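Long-range contacts in LPXTG cell wall surface protein (Streptococcus gordonii, PDB 4IGB), which is displayed on the streptococcal cell wall and probably mediates adhesion, this chain comprising its N-terminal N1 and N2 domains: residues T188-I199 with S258-M269; R223-V232 with T240-T248. One frame throughout, in Å; residues are numbered along the deposited sequence.

In the fold
Both contacts belong to the N-terminal N1 domain. From the N terminus the chain passes strand 170-182 and enters 188-199, whose partner 258-269 comes 58 residues later and closes the long loop of contact 1. Nested inside that loop, contact 2 closes a much shorter one, bringing 240-248 back against the end of 223-232. Strands 193-194, 261-264 and 220-226 lie side by side in one mixed sheet, A261 O of contact 1 meeting L224 N of contact 2. Strands 239-243 and 268-274 belong to the eight-stranded antiparallel sheet, tying the two sheets together. A sodium ion bound by D198 and T248 joins the contacts again.

Contact 1 (T188-I199 with S258-M269); sequences TDLKLVMKPTDI and SGLALRSNSNSM. With NA (sodium ion), chain M; SO4 (sulfate ion), chain J.
T188 sets its methyl CG2 against N267 CB at 3.6 Å, the two side chains crossing at about a right angle. Their polar ends look to strand 170-182, T188 OG1 bonding to Y182 N and N267 ND2 to I180 O. K191 is long enough to fold back: bent at CB-CG (chi2 -58°), it brings NZ within 2.9 Å of N265 O, tilted 31° from the carbonyl plane. L192 is gripped through its backbone, its N bonding to S266 O and its O receiving S264 N, while its CD2 packs on M269 CB at 3.8 Å. Small serines suit the loop 264-268 between the strands: S264 OG accepts from S266 N, an ST turn, and donates to S268 O at 2.7 Å. V193 and R263 form a non-hydrogen-bonded antiparallel pair; R263 reaches on to salt bridges with E288 and D418. The next pair, M194 with L262, is hydrogen-bonded in both directions, and the flexible thioether of M194 lays SD 4.0 Å from M269 SD. P196 N has no hydrogen to offer L260 O; the backbone bond here is L260 N to P196 O, and P196 CG rests 3.8 Å from L260 CD2. G259, without a side chain, brings its CA close to P196 O, where a side chain would collide. D198 turns OD1 to the sodium ion at 2.6 Å, and beyond the strands the last backbone bond joins I199 N to S258 O at 2.9 Å. This is antiparallel pairing at the outermost counted strand of the N1 mixed sheet, leading to a sodium site shared with D200, T248 O and a water.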
loop_
_atom_site.group_PDB
_atom_site.type_symbol
_atom_site.label_atom_id
_atom_site.label_comp_id
_atom_site.label_asym_id
_atom_site.label_seq_id
_atom_site.Cartn_x
_atom_site.Cartn_y
_atom_site.Cartn_z
ATOM N N THR B 188 -6.558 -0.815 -11.300
ATOM C CA THR B 188 -5.616 -0.274 -10.328
ATOM C C THR B 188 -4.373 -1.165 -10.261
ATOM O O THR B 188 -4.408 -2.246 -9.688
ATOM C CB THR B 188 -6.258 -0.114 -8.923
ATOM O OG1 THR B 188 -7.447 0.684 -9.023
ATOM C CG2 THR B 188 -5.278 0.563 -7.953
ATOM N N ASP B 189 -3.292 -0.694 -10.878
ATOM C CA ASP B 189 -2.005 -1.399 -10.924
ATOM C C ASP B 189 -1.157 -1.132 -9.672
ATOM O O ASP B 189 -0.083 -1.703 -9.508
ATOM C CB ASP B 189 -1.226 -0.967 -12.174
ATOM C CG ASP B 189 -1.292 0.564 -12.424
ATOM O OD1 ASP B 189 -1.657 1.327 -11.495
ATOM O OD2 ASP B 189 -0.988 1.012 -13.561
ATOM N N LEU B 190 -1.634 -0.258 -8.797
ATOM C CA LEU B 190 -0.897 0.081 -7.577
ATOM C C LEU B 190 -0.851 -1.079 -6.603
ATOM O O LEU B 190 -1.830 -1.803 -6.440
ATOM C CB LEU B 190 -1.527 1.290 -6.892
ATOM C CG LEU B 190 -1.674 2.545 -7.756
ATOM C CD1 LEU B 190 -2.379 3.649 -6.991
ATOM C CD2 LEU B 190 -0.302 3.019 -8.267
ATOM N N LYS B 191 0.292 -1.244 -5.943
ATOM C CA LYS B 191 0.451 -2.303 -4.951
ATOM C C LYS B 191 0.457 -1.705 -3.552
ATOM O O LYS B 191 1.407 -1.026 -3.143
ATOM C CB LYS B 191 1.722 -3.120 -5.222
ATOM C CG LYS B 191 1.728 -3.779 -6.608
ATOM C CD LYS B 191 0.535 -4.708 -6.822
ATOM C CE LYS B 191 0.431 -5.080 -8.300
ATOM N NZ LYS B 191 -0.839 -5.794 -8.625
ATOM N N LEU B 192 -0.612 -1.963 -2.815
ATOM C CA LEU B 192 -0.784 -1.332 -1.523
ATOM C C LEU B 192 0.361 -1.690 -0.600
ATOM O O LEU B 192 0.709 -2.847 -0.469
ATOM C CB LEU B 192 -2.088 -1.787 -0.876
ATOM C CG LEU B 192 -2.269 -1.246 0.533
ATOM C CD1 LEU B 192 -2.367 0.284 0.516
ATOM C CD2 LEU B 192 -3.507 -1.878 1.191
ATOM N N VAL B 193 0.920 -0.691 0.065
ATOM C CA VAL B 193 1.916 -0.939 1.097
ATOM C C VAL B 193 1.405 -0.517 2.467
ATOM O O VAL B 193 0.750 0.522 2.617
ATOM C CB VAL B 193 3.249 -0.227 0.786
ATOM C CG1 VAL B 193 4.196 -0.278 1.990
ATOM C CG2 VAL B 193 3.883 -0.840 -0.446
ATOM N N MET B 194 1.679 -1.350 3.460
ATOM C CA MET B 194 1.394 -1.001 4.841
ATOM C C MET B 194 2.674 -1.081 5.664
ATOM O O MET B 194 3.558 -1.892 5.378
ATOM C CB MET B 194 0.322 -1.905 5.424
ATOM C CG MET B 194 -1.088 -1.609 4.876
ATOM S SD MET B 194 -2.412 -2.391 5.831
ATOM C CE MET B 194 -2.434 -1.345 7.289
ATOM N N LYS B 195 2.776 -0.237 6.679
ATOM C CA LYS B 195 3.969 -0.225 7.518
ATOM C C LYS B 195 3.597 -0.118 8.997
ATOM O O LYS B 195 3.633 0.962 9.573
ATOM C CB LYS B 195 4.890 0.921 7.102
ATOM C CG LYS B 195 6.189 1.000 7.917
ATOM C CD LYS B 195 7.070 2.146 7.443
ATOM C CE LYS B 195 6.418 3.490 7.658
ATOM N NZ LYS B 195 6.158 3.732 9.086
ATOM N N PRO B 196 3.229 -1.243 9.615
ATOM C CA PRO B 196 2.884 -1.198 11.040
ATOM C C PRO B 196 4.122 -0.784 11.826
ATOM O O PRO B 196 5.215 -1.237 11.486
ATOM C CB PRO B 196 2.566 -2.656 11.381
ATOM C CG PRO B 196 2.517 -3.393 10.092
ATOM C CD PRO B 196 3.312 -2.617 9.097
ATOM N N THR B 197 3.964 0.044 12.851
ATOM C CA THR B 197 5.091 0.414 13.703
ATOM C C THR B 197 4.715 0.318 15.171
ATOM O O THR B 197 3.538 0.294 15.527
ATOM C CB THR B 197 5.558 1.855 13.432
ATOM O OG1 THR B 197 4.500 2.756 13.764
ATOM C CG2 THR B 197 5.933 2.034 11.972
ATOM N N ASP B 198 5.722 0.262 16.032
ATOM C CA ASP B 198 5.474 0.344 17.461
ATOM C C ASP B 198 4.564 -0.754 17.962
ATOM O O ASP B 198 3.743 -0.524 18.853
ATOM C CB ASP B 198 4.868 1.704 17.853
ATOM C CG ASP B 198 4.967 1.955 19.357
ATOM O OD1 ASP B 198 5.982 1.513 19.944
ATOM O OD2 ASP B 198 4.043 2.547 19.952
ATOM N N ILE B 199 4.713 -1.952 17.412
ATOM C CA ILE B 199 3.979 -3.095 17.937
ATOM C C ILE B 199 4.721 -3.611 19.169
ATOM O O ILE B 199 5.634 -4.435 19.033
ATOM C CB ILE B 199 3.881 -4.232 16.915
ATOM C CG1 ILE B 199 3.320 -3.693 15.594
ATOM C CG2 ILE B 199 3.049 -5.400 17.494
ATOM C CD1 ILE B 199 2.075 -2.855 15.769
ATOM N N SER B 258 10.251 -2.634 16.227
ATOM C CA SER B 258 8.897 -3.124 16.458
ATOM C C SER B 258 7.943 -2.854 15.280
ATOM O O SER B 258 6.731 -2.830 15.464
ATOM C CB SER B 258 8.331 -2.520 17.740
ATOM O OG SER B 258 8.240 -1.100 17.646
ATOM N N GLY B 259 8.487 -2.685 14.079
ATOM C CA GLY B 259 7.667 -2.461 12.898
ATOM C C GLY B 259 8.152 -3.212 11.671
ATOM O O GLY B 259 9.153 -3.923 11.722
ATOM N N LEU B 260 7.448 -3.065 10.554
ATOM C CA LEU B 260 7.833 -3.763 9.339
ATOM C C LEU B 260 7.092 -3.167 8.157
ATOM O O LEU B 260 6.196 -2.355 8.345
ATOM C CB LEU B 260 7.521 -5.258 9.449
ATOM C CG LEU B 260 6.043 -5.658 9.563
ATOM C CD1 LEU B 260 5.821 -7.070 9.042
ATOM C CD2 LEU B 260 5.554 -5.539 10.998
ATOM N N ALA B 261 7.462 -3.583 6.947
ATOM C CA ALA B 261 6.836 -3.081 5.735
ATOM C C ALA B 261 6.372 -4.235 4.865
ATOM O O ALA B 261 7.087 -5.227 4.696
ATOM C CB ALA B 261 7.787 -2.178 4.956
ATOM N N LEU B 262 5.177 -4.080 4.308
ATOM C CA LEU B 262 4.515 -5.120 3.522
ATOM C C LEU B 262 3.989 -4.540 2.214
ATOM O O LEU B 262 3.222 -3.560 2.220
ATOM C CB LEU B 262 3.342 -5.707 4.317
ATOM C CG LEU B 262 3.641 -6.313 5.697
ATOM C CD1 LEU B 262 2.616 -5.903 6.722
ATOM C CD2 LEU B 262 3.679 -7.840 5.607
ATOM N N ARG B 263 4.420 -5.126 1.104
ATOM C CA ARG B 263 3.909 -4.776 -0.214
ATOM C C ARG B 263 2.962 -5.879 -0.679
ATOM O O ARG B 263 3.366 -7.029 -0.810
ATOM C CB ARG B 263 5.049 -4.609 -1.216
ATOM C CG ARG B 263 4.570 -4.484 -2.677
ATOM C CD ARG B 263 5.624 -4.955 -3.650
ATOM N NE ARG B 263 6.825 -4.114 -3.667
ATOM C CZ ARG B 263 7.978 -4.510 -4.203
ATOM N NH1 ARG B 263 8.071 -5.731 -4.732
ATOM N NH2 ARG B 263 9.031 -3.701 -4.214
ATOM N N SER B 264 1.695 -5.532 -0.874
ATOM C CA SER B 264 0.685 -6.496 -1.316
ATOM C C SER B 264 0.911 -7.010 -2.741
ATOM O O SER B 264 1.608 -6.393 -3.536
ATOM C CB SER B 264 -0.725 -5.892 -1.211
ATOM O OG SER B 264 -1.707 -6.790 -1.722
ATOM N N ASN B 265 0.313 -8.155 -3.051
ATOM C CA ASN B 265 0.180 -8.595 -4.436
ATOM C C ASN B 265 -0.800 -7.729 -5.228
ATOM O O ASN B 265 -0.813 -7.776 -6.463
ATOM C CB ASN B 265 -0.316 -10.051 -4.491
ATOM C CG ASN B 265 0.763 -11.043 -4.141
ATOM O OD1 ASN B 265 1.945 -10.766 -4.334
ATOM N ND2 ASN B 265 0.367 -12.209 -3.627
ATOM N N SER B 266 -1.647 -6.970 -4.528
ATOM C CA SER B 266 -2.732 -6.244 -5.207
ATOM C C SER B 266 -2.883 -4.836 -4.664
ATOM O O SER B 266 -2.013 -4.335 -3.938
ATOM C CB SER B 266 -4.068 -6.984 -5.053
ATOM O OG SER B 266 -4.510 -6.962 -3.701
ATOM N N ASN B 267 -3.997 -4.202 -5.003
ATOM C CA ASN B 267 -4.295 -2.878 -4.471
ATOM C C ASN B 267 -5.002 -2.976 -3.110
ATOM O O ASN B 267 -5.484 -1.981 -2.572
ATOM C CB ASN B 267 -5.147 -2.091 -5.463
ATOM C CG ASN B 267 -6.486 -2.789 -5.772
ATOM O OD1 ASN B 267 -6.556 -4.012 -5.832
ATOM N ND2 ASN B 267 -7.538 -2.009 -5.953
ATOM N N SER B 268 -5.073 -4.180 -2.554
ATOM C CA SER B 268 -5.697 -4.338 -1.242
ATOM C C SER B 268 -4.936 -5.225 -0.267
ATOM O O SER B 268 -4.023 -5.974 -0.633
ATOM C CB SER B 268 -7.122 -4.886 -1.383
ATOM O OG SER B 268 -7.070 -6.184 -1.909
ATOM N N MET B 269 -5.364 -5.167 0.981
ATOM C CA MET B 269 -4.798 -6.014 2.015
ATOM C C MET B 269 -5.847 -6.224 3.093
ATOM O O MET B 269 -6.485 -5.267 3.540
ATOM C CB MET B 269 -3.541 -5.361 2.616
ATOM C CG MET B 269 -2.664 -6.307 3.432
ATOM S SD MET B 269 -1.026 -5.628 3.874
ATOM C CE MET B 269 -0.421 -5.013 2.313
HETATM NA NA NA M . 6.232 2.528 22.379
HETATM S S SO4 J . 5.637 7.700 8.029
HETATM O O1 SO4 J . 6.739 7.156 8.818
HETATM O O2 SO4 J . 4.441 6.908 8.261
HETATM O O3 SO4 J . 6.003 7.661 6.615
HETATM O O4 SO4 J . 5.358 9.075 8.448
HETATM O O HOH W 1 6.132 4.831 21.561
#

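Contact 2 (R223-V232 with T240-T248); sequences RLMNNANVLV and TSWIATQIT. With NA (sodium ion), chain M.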
loop_
_atom_site.group_PDB
_atom_site.type_symbol
_atom_site.label_atom_id
_atom_site.label_comp_id
_atom_site.label_asym_id
_atom_site.label_seq_id
_atom_site.Cartn_x
_atom_site.Cartn_y
_atom_site.Cartn_z
ATOM N N ARG B 223 7.776 -8.737 2.140
ATOM C CA ARG B 223 7.792 -8.325 3.537
ATOM C C ARG B 223 9.194 -7.920 3.967
ATOM O O ARG B 223 10.121 -8.738 3.978
ATOM C CB ARG B 223 7.281 -9.429 4.456
ATOM C CG ARG B 223 7.237 -9.006 5.920
ATOM C CD ARG B 223 7.955 -9.996 6.818
ATOM N NE ARG B 223 9.396 -9.997 6.594
ATOM C CZ ARG B 223 10.243 -10.817 7.211
ATOM N NH1 ARG B 223 9.792 -11.709 8.081
ATOM N NH2 ARG B 223 11.542 -10.743 6.960
ATOM N N LEU B 224 9.356 -6.652 4.314
ATOM C CA LEU B 224 10.666 -6.162 4.701
ATOM C C LEU B 224 10.763 -5.977 6.207
ATOM O O LEU B 224 9.874 -5.403 6.817
ATOM C CB LEU B 224 10.970 -4.837 4.007
ATOM C CG LEU B 224 12.237 -4.157 4.551
ATOM C CD1 LEU B 224 13.475 -4.863 4.013
ATOM C CD2 LEU B 224 12.268 -2.682 4.195
ATOM N N MET B 225 11.844 -6.477 6.795
ATOM C CA MET B 225 12.194 -6.178 8.177
ATOM C C MET B 225 13.599 -5.624 8.233
ATOM O O MET B 225 14.420 -5.891 7.364
ATOM C CB MET B 225 12.186 -7.427 9.038
ATOM C CG MET B 225 10.841 -7.908 9.480
ATOM S SD MET B 225 11.077 -9.329 10.546
ATOM C CE MET B 225 9.372 -9.643 11.049
ATOM N N ASN B 226 13.874 -4.860 9.272
ATOM C CA ASN B 226 15.232 -4.440 9.568
ATOM C C ASN B 226 15.859 -5.488 10.489
ATOM O O ASN B 226 15.153 -6.163 11.269
ATOM C CB ASN B 226 15.216 -3.055 10.205
ATOM C CG ASN B 226 16.595 -2.595 10.662
ATOM O OD1 ASN B 226 16.995 -2.880 11.781
ATOM N ND2 ASN B 226 17.308 -1.862 9.804
ATOM N N ASN B 227 17.177 -5.650 10.370
ATOM C CA ASN B 227 17.933 -6.609 11.178
ATOM C C ASN B 227 17.603 -6.583 12.668
ATOM O O ASN B 227 17.707 -7.605 13.353
ATOM C CB ASN B 227 19.440 -6.402 10.986
ATOM C CG ASN B 227 19.919 -6.859 9.620
ATOM O OD1 ASN B 227 19.487 -7.903 9.111
ATOM N ND2 ASN B 227 20.822 -6.085 9.019
ATOM N N ALA B 228 17.185 -5.423 13.164
ATOM C CA ALA B 228 16.969 -5.266 14.603
ATOM C C ALA B 228 15.564 -5.660 15.047
ATOM O O ALA B 228 15.223 -5.556 16.221
ATOM C CB ALA B 228 17.286 -3.833 15.030
ATOM N N ASN B 229 14.746 -6.126 14.111
ATOM C CA ASN B 229 13.385 -6.537 14.454
ATOM C C ASN B 229 13.325 -7.612 15.545
ATOM O O ASN B 229 14.060 -8.600 15.480
ATOM C CB ASN B 229 12.659 -7.037 13.208
ATOM C CG ASN B 229 11.179 -7.206 13.445
ATOM O OD1 ASN B 229 10.747 -8.153 14.096
ATOM N ND2 ASN B 229 10.392 -6.263 12.940
ATOM N N VAL B 230 12.437 -7.425 16.524
ATOM C CA VAL B 230 12.303 -8.336 17.656
ATOM C C VAL B 230 10.897 -8.906 17.786
ATOM O O VAL B 230 10.574 -9.556 18.782
ATOM C CB VAL B 230 12.611 -7.633 18.997
ATOM C CG1 VAL B 230 14.027 -7.041 19.000
ATOM C CG2 VAL B 230 11.570 -6.559 19.282
ATOM N N LEU B 231 10.052 -8.654 16.791
ATOM C CA LEU B 231 8.686 -9.169 16.819
ATOM C C LEU B 231 8.714 -10.669 16.590
ATOM O O LEU B 231 9.551 -11.173 15.840
ATOM C CB LEU B 231 7.840 -8.497 15.736
ATOM C CG LEU B 231 7.848 -6.966 15.767
ATOM C CD1 LEU B 231 7.038 -6.415 14.615
ATOM C CD2 LEU B 231 7.339 -6.450 17.106
ATOM N N VAL B 232 7.819 -11.394 17.244
ATOM C CA VAL B 232 7.665 -12.797 16.904
ATOM C C VAL B 232 6.758 -12.889 15.672
ATOM O O VAL B 232 5.670 -12.297 15.649
ATOM C CB VAL B 232 7.071 -13.604 18.069
ATOM C CG1 VAL B 232 6.538 -14.946 17.584
ATOM C CG2 VAL B 232 8.117 -13.803 19.162
ATOM N N THR B 240 -0.848 -14.672 9.235
ATOM C CA THR B 240 0.444 -14.552 9.874
ATOM C C THR B 240 0.403 -13.319 10.773
ATOM O O THR B 240 -0.099 -12.274 10.370
ATOM C CB THR B 240 1.567 -14.457 8.815
ATOM O OG1 THR B 240 1.635 -15.701 8.110
ATOM C CG2 THR B 240 2.925 -14.170 9.449
ATOM N N SER B 241 0.901 -13.457 11.997
ATOM C CA SER B 241 0.822 -12.383 12.982
ATOM C C SER B 241 2.203 -11.911 13.376
ATOM O O SER B 241 3.149 -12.698 13.408
ATOM C CB SER B 241 0.105 -12.865 14.240
ATOM O OG SER B 241 -1.255 -13.161 13.983
ATOM N N TRP B 242 2.312 -10.625 13.685
ATOM C CA TRP B 242 3.542 -10.074 14.224
ATOM C C TRP B 242 3.282 -9.616 15.646
ATOM O O TRP B 242 2.457 -8.732 15.882
ATOM C CB TRP B 242 4.074 -8.959 13.322
ATOM C CG TRP B 242 4.613 -9.536 12.061
ATOM C CD1 TRP B 242 5.894 -9.967 11.835
ATOM C CD2 TRP B 242 3.879 -9.817 10.858
ATOM N NE1 TRP B 242 6.006 -10.468 10.560
ATOM C CE2 TRP B 242 4.783 -10.385 9.938
ATOM C CE3 TRP B 242 2.550 -9.626 10.464
ATOM C CZ2 TRP B 242 4.405 -10.761 8.655
ATOM C CZ3 TRP B 242 2.178 -9.998 9.177
ATOM C CH2 TRP B 242 3.101 -10.558 8.295
ATOM N N ILE B 243 3.967 -10.247 16.596
ATOM C CA ILE B 243 3.580 -10.141 17.996
ATOM C C ILE B 243 4.634 -9.417 18.816
ATOM O O ILE B 243 5.819 -9.703 18.692
ATOM C CB ILE B 243 3.302 -11.530 18.577
ATOM C CG1 ILE B 243 2.206 -12.218 17.746
ATOM C CG2 ILE B 243 2.895 -11.428 20.056
ATOM C CD1 ILE B 243 2.108 -13.718 17.939
ATOM N N ALA B 244 4.191 -8.459 19.627
ATOM C CA ALA B 244 5.089 -7.647 20.447
ATOM C C ALA B 244 5.927 -8.483 21.407
ATOM O O ALA B 244 5.447 -9.459 21.979
ATOM C CB ALA B 244 4.307 -6.604 21.226
ATOM N N THR B 245 7.182 -8.084 21.593
ATOM C CA THR B 245 8.032 -8.727 22.592
ATOM C C THR B 245 8.642 -7.742 23.589
ATOM O O THR B 245 9.060 -8.142 24.674
ATOM C CB THR B 245 9.165 -9.564 21.957
ATOM O OG1 THR B 245 10.017 -8.713 21.178
ATOM C CG2 THR B 245 8.587 -10.654 21.066
ATOM N N GLN B 246 8.697 -6.460 23.237
ATOM C CA GLN B 246 9.327 -5.491 24.127
ATOM C C GLN B 246 8.945 -4.052 23.817
ATOM O O GLN B 246 8.516 -3.733 22.708
ATOM C CB GLN B 246 10.849 -5.641 24.086
ATOM C CG GLN B 246 11.447 -5.497 22.691
ATOM C CD GLN B 246 12.964 -5.351 22.718
ATOM O OE1 GLN B 246 13.708 -6.341 22.726
ATOM N NE2 GLN B 246 13.429 -4.106 22.729
ATOM N N ILE B 247 9.112 -3.187 24.812
ATOM C CA ILE B 247 8.891 -1.760 24.648
ATOM C C ILE B 247 9.879 -1.190 23.644
ATOM O O ILE B 247 11.048 -1.568 23.637
ATOM C CB ILE B 247 9.078 -1.034 25.979
ATOM C CG1 ILE B 247 8.221 -1.696 27.051
ATOM C CG2 ILE B 247 8.707 0.433 25.845
ATOM C CD1 ILE B 247 6.761 -1.478 26.829
ATOM N N THR B 248 9.404 -0.299 22.785
ATOM C CA THR B 248 10.266 0.415 21.849
ATOM C C THR B 248 9.880 1.879 21.869
ATOM O O THR B 248 8.697 2.210 21.798
ATOM C CB THR B 248 10.105 -0.089 20.390
ATOM O OG1 THR B 248 8.713 -0.114 20.043
ATOM C CG2 THR B 248 10.688 -1.483 20.235
HETATM NA NA NA M . 6.232 2.528 22.379
HETATM O O HOH W 1 6.132 4.831 21.561
#
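V232 and I243 form a hydrogen-bonded antiparallel pair: V232 N reaches I243 O at 3.0 Å, and I243 N returns to V232 O at 2.8 Å. Beta-branched side chains suit such extended backbone, both on the same sheet face. Beyond this pair T245 takes over with its hydroxyl, OG1 donating to V230 O at 2.6 Å from above the carbonyl plane (49°). A chi1 of 61° puts OG1 there and turns the methyl to V232, with T245 CG2 3.7 Å from V232 CG2. V230 CG2 packs on the aliphatic CG of Q246. W242, buried, meets three neighbours: M225 CE comes in at the ring edge, 3.5 Å from W242 NE1, L231 CD1 touches W242 CB at 4.1 Å, and R223 CD lies obliquely near CZ2. An unbranched methionine, extended beyond CG, can reach that edge. In the next shell Q233 OE1 accepts from both W242 NE1 and R223 NH1, so one amide oxygen links the indole and the guanidinium; M225 CG lies over one face of that guanidinium, T240 CG2 lies over one face of the indole, toward its rim, and Y216 meets it edge-to-face. The connecting loop is shaped by asparagines: N226 to N229 is a type I turn (N229 N to N226 O), N226 OD1 accepts A228 N, an Asx turn, and N229 OD1 takes L231 N at 2.8 Å in a second. T248 O binds the sodium ion at 2.5 Å. This is the open end of a beta hairpin, strands 232-235 and 239-243, at the edge of the eight-stranded antiparallel sheet of the N1 domain.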